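Local coordinates for protein antitoxin RnlB (Escherichia coli, PDB 6Y2P) that is the labile antitoxin of a type II toxin-antitoxin system, inhibiting the endonuclease activity of its cognate toxin RnlA but not that of the non-cognate toxin LsoA, at residues 15-26 with 47-56. Sequence-based numbering, arbitrary orientation.
Sequences AVVMATGFENPL and EILFDLLCAN
Val17 and Phe50 sit side by side on neighbouring parallel strands, 13-19 and 46-51, which a beta-alpha-beta crossover through helix 29-39 brings together in the middle of a mixed sheet. Four backbone hydrogen bonds run from Ala15 O through Leu49, Val17 and Asp51 to Ala19 N; in one of them Val17 N donates to Leu49 O at 2.8 Å. On the sheet face that carries Val17 and Phe50, the Phe50 ring is held between two aliphatic groups. Leu26 CD2 lies 3.6 Å from the centroid of the Phe50 ring, over one face, while Val17 CG2 lies over the opposite face; both are CH-pi contacts. Val17 runs alongside the ring, its CG1, anti to the backbone N (chi1 -175°), meeting Phe50 CE2, while CG2 also reaches Ile48 CG2 at 3.7 Å. Pro25 CB adds an apolar contact at the ring edge. A flat aromatic suits this slot because branched side chains can cover both of its faces.

At the C-terminal end of strand 46-51, Asp51 makes an Asx turn: its OD1 takes Leu53 N from above the carboxylate plane and also forms a salt bridge with Arg62, so a buried acid is paired while helix 53-56 starts. The small residues Gly21 and Ala55 let the loop 20-24 close on this helix, where Phe22 CA makes a CA-H...O contact with Cys54 O at 3.4 Å. Asn24 builds a second Asx turn, OD1 accepting Leu26 N at 3.2 Å, and that amide oxygen rests against Leu52 CD2. Asn24, Leu26, Leu52 and Asn56 also touch a chain of another protein. The whole is a parallel strand pair of a beta-alpha-beta unit, with a loop and a short helix packed together beyond the strands' C-terminal ends.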
loop_
_atom_site.group_PDB
_atom_site.type_symbol
_atom_site.label_atom_id
_atom_site.label_comp_id
_atom_site.label_asym_id
_atom_site.label_seq_id
_atom_site.Cartn_x
_atom_site.Cartn_y
_atom_site.Cartn_z
ATOM N N ALA C 15 27.353 -27.005 -15.208
ATOM C CA ALA C 15 27.205 -25.834 -16.063
ATOM C C ALA C 15 26.659 -24.665 -15.248
ATOM O O ALA C 15 26.005 -24.845 -14.215
ATOM C CB ALA C 15 26.290 -26.126 -17.256
ATOM N N VAL C 16 26.890 -23.461 -15.767
ATOM C CA VAL C 16 26.362 -22.221 -15.203
ATOM C C VAL C 16 25.592 -21.500 -16.302
ATOM O O VAL C 16 26.151 -21.183 -17.360
ATOM C CB VAL C 16 27.466 -21.303 -14.649
ATOM C CG1 VAL C 16 26.837 -20.060 -14.064
ATOM C CG2 VAL C 16 28.307 -22.003 -13.617
ATOM N N VAL C 17 24.331 -21.208 -16.038
ATOM C CA VAL C 17 23.401 -20.651 -17.009
ATOM C C VAL C 17 23.013 -19.267 -16.535
ATOM O O VAL C 17 22.457 -19.112 -15.441
ATOM C CB VAL C 17 22.138 -21.510 -17.142
ATOM C CG1 VAL C 17 21.254 -20.962 -18.240
ATOM C CG2 VAL C 17 22.497 -22.976 -17.380
ATOM N N MET C 18 23.264 -18.274 -17.363
ATOM C CA MET C 18 22.985 -16.887 -17.045
ATOM C C MET C 18 21.864 -16.341 -17.933
ATOM O O MET C 18 21.839 -16.592 -19.139
ATOM C CB MET C 18 24.246 -16.085 -17.251
ATOM C CG MET C 18 24.030 -14.627 -17.195
ATOM S SD MET C 18 25.640 -13.919 -16.936
ATOM C CE MET C 18 25.520 -12.385 -17.826
ATOM N N ALA C 19 20.937 -15.595 -17.344
ATOM C CA ALA C 19 19.923 -14.928 -18.148
ATOM C C ALA C 19 20.515 -13.710 -18.866
ATOM O O ALA C 19 21.355 -12.984 -18.317
ATOM C CB ALA C 19 18.737 -14.510 -17.283
ATOM N N THR C 20 20.028 -13.466 -20.091
ATOM C CA THR C 20 20.505 -12.395 -20.965
ATOM C C THR C 20 19.525 -11.232 -21.134
ATOM O O THR C 20 19.796 -10.340 -21.940
ATOM C CB THR C 20 20.817 -12.983 -22.352
ATOM O OG1 THR C 20 19.611 -13.525 -22.918
ATOM C CG2 THR C 20 21.897 -14.060 -22.295
ATOM N N GLY C 21 18.485 -11.147 -20.311
ATOM C CA GLY C 21 17.457 -10.125 -20.465
ATOM C C GLY C 21 16.363 -10.330 -19.431
ATOM O O GLY C 21 16.550 -11.089 -18.483
ATOM N N PHE C 22 15.196 -9.669 -19.613
ATOM C CA PHE C 22 14.142 -9.781 -18.587
ATOM C C PHE C 22 13.418 -11.133 -18.579
ATOM O O PHE C 22 12.700 -11.425 -17.615
ATOM C CB PHE C 22 13.095 -8.668 -18.733
ATOM C CG PHE C 22 12.265 -8.759 -20.014
ATOM C CD1 PHE C 22 12.711 -8.171 -21.168
ATOM C CD2 PHE C 22 11.034 -9.434 -20.046
ATOM C CE1 PHE C 22 11.939 -8.198 -22.346
ATOM C CE2 PHE C 22 10.260 -9.491 -21.230
ATOM C CZ PHE C 22 10.721 -8.866 -22.367
ATOM N N GLU C 23 13.522 -11.932 -19.631
ATOM C CA GLU C 23 12.878 -13.236 -19.643
ATOM C C GLU C 23 13.622 -14.237 -18.767
ATOM O O GLU C 23 14.850 -14.272 -18.734
ATOM C CB GLU C 23 12.768 -13.758 -21.076
ATOM C CG GLU C 23 11.811 -12.938 -21.945
ATOM C CD GLU C 23 11.937 -13.266 -23.418
ATOM O OE1 GLU C 23 10.959 -13.763 -24.001
ATOM O OE2 GLU C 23 13.015 -13.030 -23.997
ATOM N N ASN C 24 12.868 -15.083 -18.083
ATOM C CA ASN C 24 13.468 -16.070 -17.196
ATOM C C ASN C 24 13.900 -17.306 -17.988
ATOM O O ASN C 24 13.041 -17.987 -18.571
ATOM C CB ASN C 24 12.484 -16.465 -16.114
ATOM C CG ASN C 24 13.174 -17.029 -14.898
ATOM O OD1 ASN C 24 14.095 -17.852 -15.033
ATOM N ND2 ASN C 24 12.737 -16.591 -13.676
ATOM N N PRO C 25 15.193 -17.671 -17.983
ATOM C CA PRO C 25 15.632 -18.834 -18.782
ATOM C C PRO C 25 14.932 -20.124 -18.412
ATOM O O PRO C 25 14.931 -21.050 -19.227
ATOM C CB PRO C 25 17.141 -18.932 -18.504
ATOM C CG PRO C 25 17.520 -17.658 -17.885
ATOM C CD PRO C 25 16.294 -17.091 -17.199
ATOM N N LEU C 26 14.395 -20.245 -17.192
ATOM C CA LEU C 26 13.743 -21.478 -16.745
ATOM C C LEU C 26 12.380 -21.718 -17.404
ATOM O O LEU C 26 11.792 -22.796 -17.221
ATOM C CB LEU C 26 13.601 -21.463 -15.225
ATOM C CG LEU C 26 14.968 -21.624 -14.565
ATOM C CD1 LEU C 26 14.934 -21.267 -13.088
ATOM C CD2 LEU C 26 15.533 -23.030 -14.793
ATOM N N GLU C 47 24.507 -30.987 -10.923
ATOM C CA GLU C 47 23.793 -29.771 -10.556
ATOM C C GLU C 47 24.143 -28.664 -11.536
ATOM O O GLU C 47 25.271 -28.572 -12.031
ATOM C CB GLU C 47 24.117 -29.287 -9.136
ATOM C CG GLU C 47 23.410 -30.046 -8.023
ATOM C CD GLU C 47 23.395 -29.277 -6.704
ATOM O OE1 GLU C 47 22.674 -29.712 -5.773
ATOM O OE2 GLU C 47 24.096 -28.241 -6.601
ATOM N N ILE C 48 23.151 -27.813 -11.778
ATOM C CA ILE C 48 23.236 -26.672 -12.665
ATOM C C ILE C 48 22.946 -25.448 -11.827
ATOM O O ILE C 48 21.941 -25.410 -11.105
ATOM C CB ILE C 48 22.230 -26.794 -13.823
ATOM C CG1 ILE C 48 22.422 -28.119 -14.549
ATOM C CG2 ILE C 48 22.359 -25.644 -14.809
ATOM C CD1 ILE C 48 21.828 -28.115 -15.929
ATOM N N LEU C 49 23.839 -24.474 -11.880
ATOM C CA LEU C 49 23.598 -23.167 -11.289
ATOM C C LEU C 49 23.057 -22.203 -12.345
ATOM O O LEU C 49 23.625 -22.087 -13.434
ATOM C CB LEU C 49 24.889 -22.629 -10.683
ATOM C CG LEU C 49 24.817 -21.172 -10.237
ATOM C CD1 LEU C 49 23.753 -21.064 -9.184
ATOM C CD2 LEU C 49 26.200 -20.718 -9.720
ATOM N N PHE C 50 21.974 -21.505 -12.012
ATOM C CA PHE C 50 21.352 -20.472 -12.833
ATOM C C PHE C 50 21.556 -19.120 -12.151
ATOM O O PHE C 50 21.210 -18.960 -10.965
ATOM C CB PHE C 50 19.836 -20.697 -12.981
ATOM C CG PHE C 50 19.451 -21.703 -14.010
ATOM C CD1 PHE C 50 19.356 -23.045 -13.678
ATOM C CD2 PHE C 50 19.133 -21.309 -15.297
ATOM C CE1 PHE C 50 18.981 -23.981 -14.619
ATOM C CE2 PHE C 50 18.764 -22.234 -16.263
ATOM C CZ PHE C 50 18.692 -23.575 -15.928
ATOM N N ASP C 51 22.081 -18.151 -12.900
ATOM C CA ASP C 51 22.107 -16.747 -12.482
ATOM C C ASP C 51 20.965 -15.987 -13.167
ATOM O O ASP C 51 20.978 -15.801 -14.385
ATOM C CB ASP C 51 23.455 -16.113 -12.821
ATOM C CG ASP C 51 23.491 -14.622 -12.534
ATOM O OD1 ASP C 51 22.494 -14.073 -11.999
ATOM O OD2 ASP C 51 24.528 -14.001 -12.806
ATOM N N LEU C 52 19.978 -15.527 -12.402
ATOM C CA LEU C 52 18.818 -14.912 -13.031
ATOM C C LEU C 52 18.804 -13.388 -12.929
ATOM O O LEU C 52 17.728 -12.771 -13.104
ATOM C CB LEU C 52 17.543 -15.500 -12.435
ATOM C CG LEU C 52 17.475 -17.032 -12.304
ATOM C CD1 LEU C 52 16.219 -17.483 -11.530
ATOM C CD2 LEU C 52 17.466 -17.688 -13.675
ATOM N N LEU C 53 19.982 -12.768 -12.747
ATOM C CA LEU C 53 20.062 -11.337 -12.434
ATOM C C LEU C 53 19.246 -10.485 -13.408
ATOM O O LEU C 53 18.468 -9.619 -12.987
ATOM C CB LEU C 53 21.513 -10.871 -12.437
ATOM C CG LEU C 53 21.632 -9.343 -12.338
ATOM C CD1 LEU C 53 21.216 -8.951 -10.951
ATOM C CD2 LEU C 53 23.009 -8.769 -12.690
ATOM N N CYS C 54 19.372 -10.741 -14.714
ATOM C CA CYS C 54 18.689 -9.858 -15.650
ATOM C C CYS C 54 17.184 -10.105 -15.711
ATOM O O CYS C 54 16.434 -9.205 -16.110
ATOM C CB CYS C 54 19.248 -10.057 -17.066
ATOM S SG CYS C 54 20.986 -9.501 -17.306
ATOM N N ALA C 55 16.695 -11.192 -15.133
ATOM C CA ALA C 55 15.258 -11.329 -15.065
ATOM C C ALA C 55 14.720 -10.990 -13.688
ATOM O O ALA C 55 13.591 -10.497 -13.558
ATOM C CB ALA C 55 14.856 -12.758 -15.430
ATOM N N ASN C 56 15.553 -11.192 -12.669
ATOM C CA ASN C 56 15.122 -11.105 -11.297
ATOM C C ASN C 56 15.679 -9.915 -10.534
ATOM O O ASN C 56 15.152 -9.589 -9.474
ATOM C CB ASN C 56 15.501 -12.416 -10.606
ATOM C CG ASN C 56 14.409 -13.489 -10.778
ATOM O OD1 ASN C 56 13.343 -13.228 -11.378
ATOM N ND2 ASN C 56 14.648 -14.675 -10.227
HETATM O O HOH W 1 21.716 -12.658 -15.948
#